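SusD superfamily protein (Bacteroides vulgatus ATCC 8482, PDB 3JQ0) is a putative outer-membrane protein of the SusD family that probably takes part in nutrient binding, perhaps of sugars. Local coordinates at residues Arg24-Ser27 with Tyr28-Phe31; Gln100-Tyr103 with Leu104-Tyr108; Asp159-Ala162 with Ser163-Phe167; Gly258-Tyr261 with Arg262-Ile266. One frame throughout, in Å; residues are numbered along the deposited sequence.

Interaction 1 (Arg24-Ser27 with Tyr28-Phe31)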
loop_
_atom_site.group_PDB
_atom_site.type_symbol
_atom_site.label_atom_id
_atom_site.label_comp_id
_atom_site.label_asym_id
_atom_site.label_seq_id
_atom_site.Cartn_x
_atom_site.Cartn_y
_atom_site.Cartn_z
ATOM N N ARG A 24 -9.251 -2.769 9.282
ATOM C CA ARG A 24 -8.934 -3.950 8.522
ATOM C C ARG A 24 -9.928 -4.209 7.371
ATOM O O ARG A 24 -9.562 -4.612 6.258
ATOM C CB ARG A 24 -8.889 -5.180 9.435
ATOM C CG ARG A 24 -8.811 -6.495 8.706
ATOM C CD ARG A 24 -8.535 -7.642 9.641
ATOM N NE ARG A 24 -9.665 -7.875 10.531
ATOM C CZ ARG A 24 -9.591 -8.525 11.672
ATOM N NH1 ARG A 24 -8.494 -9.124 12.083
ATOM N NH2 ARG A 24 -10.696 -8.630 12.404
ATOM N N GLU A 25 -11.199 -3.911 7.613
ATOM C CA GLU A 25 -12.180 -4.085 6.542
ATOM C C GLU A 25 -11.892 -3.220 5.345
ATOM O O GLU A 25 -12.336 -3.556 4.234
ATOM C CB GLU A 25 -13.590 -3.757 7.022
ATOM C CG GLU A 25 -14.113 -4.640 8.137
ATOM C CD GLU A 25 -15.546 -4.364 8.416
ATOM O OE1 GLU A 25 -15.910 -3.194 8.743
ATOM O OE2 GLU A 25 -16.391 -5.266 8.247
ATOM N N LYS A 26 -11.183 -2.114 5.522
ATOM C CA LYS A 26 -10.827 -1.194 4.441
ATOM C C LYS A 26 -9.498 -1.493 3.756
ATOM O O LYS A 26 -9.102 -0.748 2.881
ATOM C CB LYS A 26 -10.843 0.251 4.936
ATOM C CG LYS A 26 -12.297 0.844 4.846
ATOM C CD LYS A 26 -13.419 -0.046 5.189
ATOM C CE LYS A 26 -14.787 0.485 4.912
ATOM N NZ LYS A 26 -15.842 -0.305 5.580
ATOM N N SER A 27 -8.866 -2.594 4.128
ATOM C CA SER A 27 -7.578 -3.011 3.518
ATOM C C SER A 27 -7.643 -2.984 2.012
ATOM O O SER A 27 -6.745 -2.446 1.350
ATOM C CB SER A 27 -7.324 -4.519 3.909
ATOM O OG SER A 27 -7.026 -4.757 5.204
ATOM N N TYR A 28 -8.666 -3.638 1.471
ATOM C CA TYR A 28 -8.832 -3.704 0.039
ATOM C C TYR A 28 -8.963 -2.296 -0.566
ATOM O O TYR A 28 -8.307 -1.967 -1.559
ATOM C CB TYR A 28 -10.031 -4.594 -0.298
ATOM C CG TYR A 28 -10.317 -4.699 -1.774
ATOM C CD1 TYR A 28 -9.347 -5.018 -2.673
ATOM C CD2 TYR A 28 -11.610 -4.513 -2.241
ATOM C CE1 TYR A 28 -9.636 -5.145 -4.033
ATOM C CE2 TYR A 28 -11.928 -4.633 -3.553
ATOM C CZ TYR A 28 -10.921 -4.941 -4.475
ATOM O OH TYR A 28 -11.230 -5.071 -5.815
ATOM N N ASN A 29 -9.826 -1.459 0.033
ATOM C CA ASN A 29 -9.936 -0.083 -0.452
ATOM C C ASN A 29 -8.624 0.669 -0.388
ATOM O O ASN A 29 -8.338 1.455 -1.298
ATOM C CB ASN A 29 -11.012 0.670 0.294
ATOM C CG ASN A 29 -12.409 0.341 -0.143
ATOM O OD1 ASN A 29 -12.626 -0.330 -1.134
ATOM N ND2 ASN A 29 -13.384 0.862 0.610
ATOM N N PHE A 30 -7.796 0.458 0.624
ATOM C CA PHE A 30 -6.495 1.142 0.670
ATOM C C PHE A 30 -5.647 0.718 -0.507
ATOM O O PHE A 30 -4.938 1.539 -1.092
ATOM C CB PHE A 30 -5.758 0.875 2.001
ATOM C CG PHE A 30 -6.505 1.309 3.235
ATOM C CD1 PHE A 30 -7.363 2.429 3.245
ATOM C CD2 PHE A 30 -6.360 0.612 4.427
ATOM C CE1 PHE A 30 -8.057 2.790 4.393
ATOM C CE2 PHE A 30 -7.052 0.983 5.574
ATOM C CZ PHE A 30 -7.920 2.057 5.547
ATOM N N PHE A 31 -5.648 -0.574 -0.855
ATOM C CA PHE A 31 -4.994 -1.042 -2.060
ATOM C C PHE A 31 -5.513 -0.332 -3.299
ATOM O O PHE A 31 -4.745 0.177 -4.112
ATOM C CB PHE A 31 -5.105 -2.556 -2.187
ATOM C CG PHE A 31 -4.766 -3.091 -3.546
ATOM C CD1 PHE A 31 -3.445 -3.140 -4.002
ATOM C CD2 PHE A 31 -5.795 -3.488 -4.394
ATOM C CE1 PHE A 31 -3.200 -3.643 -5.289
ATOM C CE2 PHE A 31 -5.536 -3.975 -5.662
ATOM C CZ PHE A 31 -4.236 -4.040 -6.103
HETATM O O HOH W 1 -12.067 -2.470 1.628
HETATM O O HOH W 2 -10.458 -5.488 3.027
#
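Tyr28 follows Ser27 directly, with Ser27 CB 2.9 Å from Tyr28 N. Water 2 accepts from Tyr28 N and donates to Glu25 O. Asn29 uses a second water in the same way. Asn29 N donates to water 1 at 2.9 Å, and water 1 donates to Glu25 O. A direct bond from Asn29 N to Glu25 O would continue a regular helix, so water 1 fills in for it. This is a water-bridged break between helix 9-25 and helix 27-34, with Lys26 at the joint. It belongs to the helical part of the SusD fold, which is classed with the TPR-like families. Arg24 O takes two bonds from Ser27: one from OG at 2.8 Å, on a lone pair in the carbonyl plane, and one from the backbone N. Phe30 N bonds to Lys26 O at 2.9 Å, nearly along the C=O axis. With CG beside the backbone N (chi1 -59°), the Phe30 ring folds back over Lys26. Lys26 O lies 3.3 Å above one ring face, and Lys26 CB makes a CH-pi contact over the face, 4.0 Å from the ring centroid. His117 stacks on this ring, and Tyr113 meets it edge-to-face. With an alanine at Phe30, Lys26 CB would probably lose its ring face, and His117 and Tyr113 their aromatic partner. The Lys26 chain bends at chi2, and its NZ forms a salt bridge with Asp74. Phe31 N bonds to Ser27 O at 3.1 Å, while the Phe31 ring stacks on Trp257.

Interaction 2 (Gln100-Tyr103 with Leu104-Tyr108)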
loop_
_atom_site.group_PDB
_atom_site.type_symbol
_atom_site.label_atom_id
_atom_site.label_comp_id
_atom_site.label_asym_id
_atom_site.label_seq_id
_atom_site.Cartn_x
_atom_site.Cartn_y
_atom_site.Cartn_z
ATOM N N GLN A 100 -4.419 5.298 28.876
ATOM C CA GLN A 100 -5.215 6.375 28.319
ATOM C C GLN A 100 -4.451 7.052 27.155
ATOM O O GLN A 100 -4.978 7.227 26.032
ATOM C CB GLN A 100 -5.566 7.384 29.411
ATOM C CG GLN A 100 -6.429 8.521 28.964
ATOM C CD GLN A 100 -6.657 9.565 30.063
ATOM O OE1 GLN A 100 -5.747 9.845 30.875
ATOM N NE2 GLN A 100 -7.841 10.146 30.078
ATOM N N ASN A 101 -3.205 7.421 27.400
ATOM C CA ASN A 101 -2.390 8.078 26.380
ATOM C C ASN A 101 -2.183 7.196 25.162
ATOM O O ASN A 101 -2.161 7.687 24.041
ATOM C CB ASN A 101 -1.066 8.540 26.992
ATOM C CG ASN A 101 -1.220 9.777 27.881
ATOM O OD1 ASN A 101 -2.207 10.495 27.806
ATOM N ND2 ASN A 101 -0.188 10.051 28.686
ATOM N N TYR A 102 -1.945 5.912 25.384
ATOM C CA TYR A 102 -1.690 5.020 24.267
ATOM C C TYR A 102 -2.927 4.958 23.359
ATOM O O TYR A 102 -2.825 5.023 22.138
ATOM C CB TYR A 102 -1.269 3.606 24.713
ATOM C CG TYR A 102 -0.427 2.908 23.654
ATOM C CD1 TYR A 102 0.939 3.194 23.523
ATOM C CD2 TYR A 102 -1.003 2.059 22.711
ATOM C CE1 TYR A 102 1.704 2.621 22.571
ATOM C CE2 TYR A 102 -0.220 1.465 21.719
ATOM C CZ TYR A 102 1.120 1.768 21.657
ATOM O OH TYR A 102 1.888 1.188 20.668
ATOM N N TYR A 103 -4.107 4.812 23.965
ATOM C CA TYR A 103 -5.332 4.783 23.171
ATOM C C TYR A 103 -5.528 6.092 22.402
ATOM O O TYR A 103 -5.940 6.054 21.241
ATOM C CB TYR A 103 -6.562 4.539 24.015
ATOM C CG TYR A 103 -6.767 3.155 24.586
ATOM C CD1 TYR A 103 -6.529 2.015 23.855
ATOM C CD2 TYR A 103 -7.248 2.999 25.870
ATOM C CE1 TYR A 103 -6.762 0.792 24.363
ATOM C CE2 TYR A 103 -7.443 1.776 26.397
ATOM C CZ TYR A 103 -7.215 0.657 25.659
ATOM O OH TYR A 103 -7.466 -0.622 26.147
ATOM N N LEU A 104 -5.243 7.239 23.009
ATOM C CA LEU A 104 -5.388 8.508 22.326
ATOM C C LEU A 104 -4.369 8.596 21.186
ATOM O O LEU A 104 -4.721 9.075 20.097
ATOM C CB LEU A 104 -5.258 9.671 23.306
ATOM C CG LEU A 104 -6.419 9.837 24.281
ATOM C CD1 LEU A 104 -6.145 10.912 25.353
ATOM C CD2 LEU A 104 -7.699 10.132 23.548
ATOM N N GLY A 105 -3.139 8.123 21.418
ATOM C CA GLY A 105 -2.147 8.133 20.342
ATOM C C GLY A 105 -2.673 7.346 19.157
ATOM O O GLY A 105 -2.604 7.796 17.989
ATOM N N GLU A 106 -3.271 6.193 19.437
ATOM C CA GLU A 106 -3.824 5.375 18.377
ATOM C C GLU A 106 -5.020 6.002 17.679
ATOM O O GLU A 106 -5.110 5.947 16.426
ATOM C CB GLU A 106 -4.180 3.991 18.896
ATOM C CG GLU A 106 -3.017 3.197 19.441
ATOM C CD GLU A 106 -3.405 1.790 19.787
ATOM O OE1 GLU A 106 -4.366 1.624 20.531
ATOM O OE2 GLU A 106 -2.722 0.800 19.357
ATOM N N ALA A 107 -5.949 6.570 18.449
ATOM C CA ALA A 107 -7.175 7.084 17.882
ATOM C C ALA A 107 -6.928 8.336 17.025
ATOM O O ALA A 107 -7.415 8.440 15.891
ATOM C CB ALA A 107 -8.207 7.341 18.977
ATOM N N TYR A 108 -6.155 9.280 17.567
ATOM C CA TYR A 108 -5.796 10.469 16.767
ATOM C C TYR A 108 -5.018 10.035 15.505
ATOM O O TYR A 108 -5.213 10.618 14.427
ATOM C CB TYR A 108 -5.001 11.445 17.615
ATOM C CG TYR A 108 -5.809 12.287 18.571
ATOM C CD1 TYR A 108 -6.757 13.161 18.111
ATOM C CD2 TYR A 108 -5.613 12.193 19.948
ATOM C CE1 TYR A 108 -7.494 13.969 18.975
ATOM C CE2 TYR A 108 -6.341 12.999 20.833
ATOM C CZ TYR A 108 -7.271 13.865 20.334
ATOM O OH TYR A 108 -7.988 14.672 21.205
#
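Glu106 reaches back one turn to two tyrosine rings, Tyr102 and Tyr103. Its chain is extended beyond CG, and the carboxylate ends beside both. Glu106 OE2 lies 3.5 Å from Tyr102 CE2, with the ring and carboxylate planes turned 55° apart. Glu106 OE1 approaches the edge of the Tyr103 ring near its plane, 4.0 Å from Tyr103 CD1. Here the two planes are 34° apart. The aliphatic part of the glutamate is also used, since Glu106 CG packs 3.3 Å from Tyr102 O. On another side of the helix, Leu104 packs on Gln100. Leu104 CG sits 3.5 Å from Gln100 O, and Leu104 CD1 touches Gln100 CG more loosely. Ala107 CB rests on Tyr103 O at 3.5 Å.

Backbone bonds set the spacing of these pairs. Leu104 N, Gly105 N, Glu106 N and Ala107 N each donate to the carbonyl four residues earlier. The bond from Gly105 N to Asn101 O is 2.8 Å long. That from Glu106 N to Tyr102 O is 3.0 Å.

Outer partners fix the polar ends. Glu106 OE1 takes a hydrogen bond from Asn16 ND2, and Tyr103 OH pairs with Thr13 OG1, both on helix 9-25. Tyr102 OH bonds to Ser172 O and Lys174 N, and its ring meets Phe167 edge-to-face. Gln100 NE2 donates to Thr89 O on helix 75-91. These are i to i+3 and i to i+4 side-chain contacts along alpha-helix 97-122, packed among neighbouring helices of the TPR-like region of the SusD family.

Interaction 3 (Asp159-Ala162 with Ser163-Phe167)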
loop_
_atom_site.group_PDB
_atom_site.type_symbol
_atom_site.label_atom_id
_atom_site.label_comp_id
_atom_site.label_asym_id
_atom_site.label_seq_id
_atom_site.Cartn_x
_atom_site.Cartn_y
_atom_site.Cartn_z
ATOM N N ASP A 159 -4.177 16.350 14.183
ATOM C CA ASP A 159 -4.339 15.011 14.747
ATOM C C ASP A 159 -3.004 14.277 14.870
ATOM O O ASP A 159 -2.812 13.528 15.820
ATOM C CB ASP A 159 -5.346 14.247 13.909
ATOM C CG ASP A 159 -6.772 14.674 14.183
ATOM O OD1 ASP A 159 -7.053 15.186 15.289
ATOM O OD2 ASP A 159 -7.640 14.420 13.288
ATOM N N ILE A 160 -2.098 14.451 13.900
ATOM C CA ILE A 160 -0.763 13.871 13.998
ATOM C C ILE A 160 -0.062 14.427 15.266
ATOM O O ILE A 160 0.564 13.684 16.029
ATOM C CB ILE A 160 0.067 14.139 12.731
ATOM C CG1 ILE A 160 -0.460 13.287 11.578
ATOM C CG2 ILE A 160 1.555 13.926 12.998
ATOM C CD1 ILE A 160 0.056 13.694 10.221
ATOM N N GLN A 161 -0.152 15.752 15.460
ATOM C CA GLN A 161 0.458 16.358 16.646
ATOM C C GLN A 161 -0.157 15.770 17.919
ATOM O O GLN A 161 0.548 15.452 18.859
ATOM C CB GLN A 161 0.310 17.890 16.574
ATOM C CG GLN A 161 0.834 18.663 17.789
ATOM C CD GLN A 161 0.496 20.144 17.651
ATOM O OE1 GLN A 161 -0.685 20.515 17.493
ATOM N NE2 GLN A 161 1.492 20.976 17.687
ATOM N N ALA A 162 -1.488 15.686 17.968
ATOM C CA ALA A 162 -2.163 15.126 19.132
ATOM C C ALA A 162 -1.707 13.689 19.389
ATOM O O ALA A 162 -1.470 13.263 20.526
ATOM C CB ALA A 162 -3.672 15.216 19.004
ATOM N N SER A 163 -1.589 12.913 18.307
ATOM C CA SER A 163 -1.171 11.515 18.409
ATOM C C SER A 163 0.246 11.406 18.974
ATOM O O SER A 163 0.491 10.663 19.931
ATOM C CB SER A 163 -1.254 10.860 17.041
ATOM O OG SER A 163 -0.769 9.510 17.111
ATOM N N GLU A 164 1.185 12.106 18.349
ATOM C CA GLU A 164 2.591 11.981 18.759
ATOM C C GLU A 164 2.765 12.497 20.179
ATOM O O GLU A 164 3.576 11.957 20.939
ATOM C CB GLU A 164 3.530 12.633 17.763
ATOM C CG GLU A 164 3.502 14.118 17.741
ATOM C CD GLU A 164 4.335 14.733 16.620
ATOM O OE1 GLU A 164 5.150 14.066 15.971
ATOM O OE2 GLU A 164 4.222 15.972 16.471
ATOM N N ASN A 165 2.018 13.536 20.549
ATOM C CA ASN A 165 2.115 14.047 21.914
ATOM C C ASN A 165 1.587 13.062 22.936
ATOM O O ASN A 165 2.149 12.905 24.013
ATOM C CB ASN A 165 1.371 15.371 22.025
ATOM C CG ASN A 165 2.101 16.526 21.411
ATOM O OD1 ASN A 165 3.263 16.392 20.996
ATOM N ND2 ASN A 165 1.409 17.669 21.295
ATOM N N ALA A 166 0.504 12.371 22.594
ATOM C CA ALA A 166 -0.062 11.338 23.490
ATOM C C ALA A 166 0.927 10.159 23.652
ATOM O O ALA A 166 1.128 9.680 24.762
ATOM C CB ALA A 166 -1.401 10.839 22.964
ATOM N N PHE A 167 1.516 9.670 22.557
ATOM C CA PHE A 167 2.458 8.554 22.682
ATOM C C PHE A 167 3.725 9.001 23.411
ATOM O O PHE A 167 4.333 8.173 24.123
ATOM C CB PHE A 167 2.840 8.047 21.299
ATOM C CG PHE A 167 1.804 7.196 20.592
ATOM C CD1 PHE A 167 1.284 6.061 21.181
ATOM C CD2 PHE A 167 1.418 7.501 19.304
ATOM C CE1 PHE A 167 0.409 5.239 20.490
ATOM C CE2 PHE A 167 0.544 6.675 18.616
ATOM C CZ PHE A 167 0.056 5.538 19.210
#
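Glu164 lies over the Ile160 carbonyl, one turn on in helix 149-167, near its C-terminal end. The helix belongs to the TPR-like helical region of the SusD fold and packs on helix 97-122 and helix 182-199.

Backbone hydrogen bonds come first, each spanning four residues. Ser163 N donates to Asp159 O at 2.8 Å, and Glu164 N donates to Ile160 O in an almost straight bond, with an N-H...O angle of 172°. Asn165 N and Ala166 N continue the series to Gln161 O and Ala162 O.

Carbon packing against carbonyl oxygens is the second kind. Glu164 takes the crowded position, with CG between the backbone N and the carbonyl carbon (chi1 71°). This sets Glu164 CG 3.4 Å from Ile160 O and equally near Gln161 O. Ser163 CB packs at 3.3 Å from Asp159 O, and Ala166 CB lies close to Ala162 O.

Charged and polar ends find partners on other helices. Glu164 OE1 forms a salt bridge with Lys189 NZ and a hydrogen bond with Gln186 NE2. Asp159 OD1 pairs with Arg111, while Ser163 OG bonds to Gly105 O and Thr185 OG1. An alanine at Glu164 would remove the carboxylate, and Lys189 would probably be left without its charged mate and Gln186 without its acceptor.

Amide packing is the last kind. Gln161 and Asn165 lie side by side and point the same way, their amide planes 29° apart. They touch where Asn165 ND2 approaches Gln161 CG at 3.7 Å, and Asn165 CG sits 3.2 Å from Gln161 O.

Interaction 4 (Gly258-Tyr261 with Arg262-Ile266)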
loop_
_atom_site.group_PDB
_atom_site.type_symbol
_atom_site.label_atom_id
_atom_site.label_comp_id
_atom_site.label_asym_id
_atom_site.label_seq_id
_atom_site.Cartn_x
_atom_site.Cartn_y
_atom_site.Cartn_z
ATOM N N GLY A 258 -10.600 -9.291 2.977
ATOM C CA GLY A 258 -11.962 -9.770 3.027
ATOM C C GLY A 258 -12.348 -10.669 1.877
ATOM O O GLY A 258 -13.512 -10.777 1.545
ATOM N N GLY A 259 -11.364 -11.360 1.303
ATOM C CA GLY A 259 -11.564 -12.229 0.158
ATOM C C GLY A 259 -11.236 -11.605 -1.182
ATOM O O GLY A 259 -11.194 -12.350 -2.162
ATOM N N TYR A 260 -11.043 -10.290 -1.236
ATOM C CA TYR A 260 -10.844 -9.589 -2.486
ATOM C C TYR A 260 -9.447 -9.750 -3.067
ATOM O O TYR A 260 -9.227 -9.355 -4.203
ATOM C CB TYR A 260 -11.264 -8.106 -2.371
ATOM C CG TYR A 260 -12.761 -7.952 -2.160
ATOM C CD1 TYR A 260 -13.653 -8.127 -3.222
ATOM C CD2 TYR A 260 -13.292 -7.695 -0.922
ATOM C CE1 TYR A 260 -15.054 -8.022 -3.028
ATOM C CE2 TYR A 260 -14.687 -7.577 -0.723
ATOM C CZ TYR A 260 -15.552 -7.778 -1.776
ATOM O OH TYR A 260 -16.912 -7.680 -1.605
ATOM N N TYR A 261 -8.496 -10.273 -2.303
ATOM C CA TYR A 261 -7.173 -10.639 -2.877
ATOM C C TYR A 261 -7.359 -11.879 -3.747
ATOM O O TYR A 261 -7.134 -11.873 -4.958
ATOM C CB TYR A 261 -6.134 -10.803 -1.781
ATOM C CG TYR A 261 -4.771 -11.162 -2.291
ATOM C CD1 TYR A 261 -3.948 -10.166 -2.818
ATOM C CD2 TYR A 261 -4.304 -12.446 -2.284
ATOM C CE1 TYR A 261 -2.680 -10.412 -3.278
ATOM C CE2 TYR A 261 -3.015 -12.721 -2.781
ATOM C CZ TYR A 261 -2.205 -11.661 -3.261
ATOM O OH TYR A 261 -0.914 -11.892 -3.706
ATOM N N ARG A 262 -7.847 -12.942 -3.115
ATOM C CA ARG A 262 -8.175 -14.184 -3.811
ATOM C C ARG A 262 -9.100 -13.929 -5.001
ATOM O O ARG A 262 -8.912 -14.501 -6.075
ATOM C CB ARG A 262 -8.884 -15.106 -2.815
ATOM C CG ARG A 262 -9.424 -16.390 -3.390
ATOM C CD ARG A 262 -9.886 -17.363 -2.341
ATOM N NE ARG A 262 -10.805 -16.751 -1.397
ATOM C CZ ARG A 262 -12.115 -16.668 -1.535
ATOM N NH1 ARG A 262 -12.722 -17.223 -2.571
ATOM N NH2 ARG A 262 -12.853 -16.051 -0.618
HETATM N N MSE A 263 -10.115 -13.085 -4.793
HETATM C CA MSE A 263 -11.173 -12.931 -5.794
HETATM C C MSE A 263 -10.936 -11.790 -6.795
HETATM O O MSE A 263 -11.798 -11.580 -7.665
HETATM C CB MSE A 263 -12.536 -12.784 -5.127
HETATM C CG MSE A 263 -12.986 -14.049 -4.408
HETATM SE SE MSE A 263 -13.321 -15.532 -5.602
HETATM C CE MSE A 263 -14.922 -14.851 -6.475
ATOM N N ARG A 264 -9.788 -11.122 -6.730
ATOM C CA ARG A 264 -9.436 -10.132 -7.748
ATOM C C ARG A 264 -8.082 -10.337 -8.414
ATOM O O ARG A 264 -7.895 -9.792 -9.502
ATOM C CB ARG A 264 -9.576 -8.694 -7.203
ATOM C CG ARG A 264 -10.964 -8.334 -6.715
ATOM C CD ARG A 264 -11.910 -8.065 -7.829
ATOM N NE ARG A 264 -13.280 -7.806 -7.391
ATOM C CZ ARG A 264 -14.263 -8.683 -7.358
ATOM N NH1 ARG A 264 -14.093 -9.959 -7.598
ATOM N NH2 ARG A 264 -15.501 -8.240 -7.085
ATOM N N LEU A 265 -7.126 -11.016 -7.766
ATOM C CA LEU A 265 -5.757 -11.067 -8.248
ATOM C C LEU A 265 -5.232 -12.480 -8.525
ATOM O O LEU A 265 -4.108 -12.589 -8.970
ATOM C CB LEU A 265 -4.812 -10.367 -7.249
ATOM C CG LEU A 265 -4.911 -8.845 -7.249
ATOM C CD1 LEU A 265 -4.040 -8.262 -6.141
ATOM C CD2 LEU A 265 -4.489 -8.288 -8.580
ATOM N N ILE A 266 -5.977 -13.551 -8.192
ATOM C CA ILE A 266 -5.394 -14.903 -8.169
ATOM C C ILE A 266 -5.983 -15.761 -9.292
ATOM O O ILE A 266 -7.169 -15.648 -9.617
ATOM C CB ILE A 266 -5.625 -15.516 -6.746
ATOM C CG1 ILE A 266 -4.821 -14.755 -5.709
ATOM C CG2 ILE A 266 -5.372 -17.044 -6.666
ATOM C CD1 ILE A 266 -3.317 -14.785 -5.880
#
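Gly259 O accepts from Met263 N at 2.9 Å in the carbonyl plane, and Tyr261 O accepts from both Leu265 N at 2.9 Å and Arg264 N at 3.3 Å. The two bonds on Tyr261 O differ in direction. Leu265 N comes in nearly straight on the carbonyl, while Arg264 N lies well above its plane. Gly259 has phi 97°, and a side chain there would collide with the carbonyl oxygen of Gly258 and come close to Arg262 NH2.

Arg262 spreads its guanidinium over this turn. Met263 CG packs 3.6 Å above one face, near the rim, and Gly259 O lies over the same group. Met263 is a selenomethionine. The Arg262 NE atom is in a salt bridge with Glu255.

The turn is the start of the short, weakly bonded helix 262-265, which follows the loop after strand 243-247 in the SusD family region. Backbone bonds tie Arg262 to Leu295, and Arg264 to Gln297 and Leu298, so the helix is held to a neighbouring part of the chain.

Tyr261 has CG opposite the backbone N (chi1 -180°), which carries its ring out to the aliphatic side chains of the next turn. Leu265 crosses it at about a right angle and brings CD1 to 3.8 Å from Tyr261 CE1. Ile266 CD1 meets Tyr261 CE2 at 3.7 Å. Trp257 meets this ring edge-to-face.

Arg264 bends at chi2, and its NH1 donates to Met263 O at 2.8 Å, from above the carbonyl plane. Arg264 CB packs 3.1 Å from Tyr260 O.

In the fold
Interactions 2 and 3 lie on successive helices, 97-122 and 149-167. The centres of the two interactions are about 8 Å apart, and they touch: Phe167 CZ packs against Gly105. Interaction 2 is buried, with tyrosines beside a carboxylate. Interaction 3 is partly buried, and its amide pair is exposed. Interactions 1 and 4 also touch, with centres about 12 Å apart, although they are far apart in the sequence; the rings of Tyr28 and Tyr260 stack between them. Interaction 1 is buried and lies nearest the chain centre, at a helix break bridged by waters and lined by aromatic rings. Interaction 4 is partly buried, where a glycine turn opens a short helix. Interactions 3 and 4 lie on opposite sides of the chain centre.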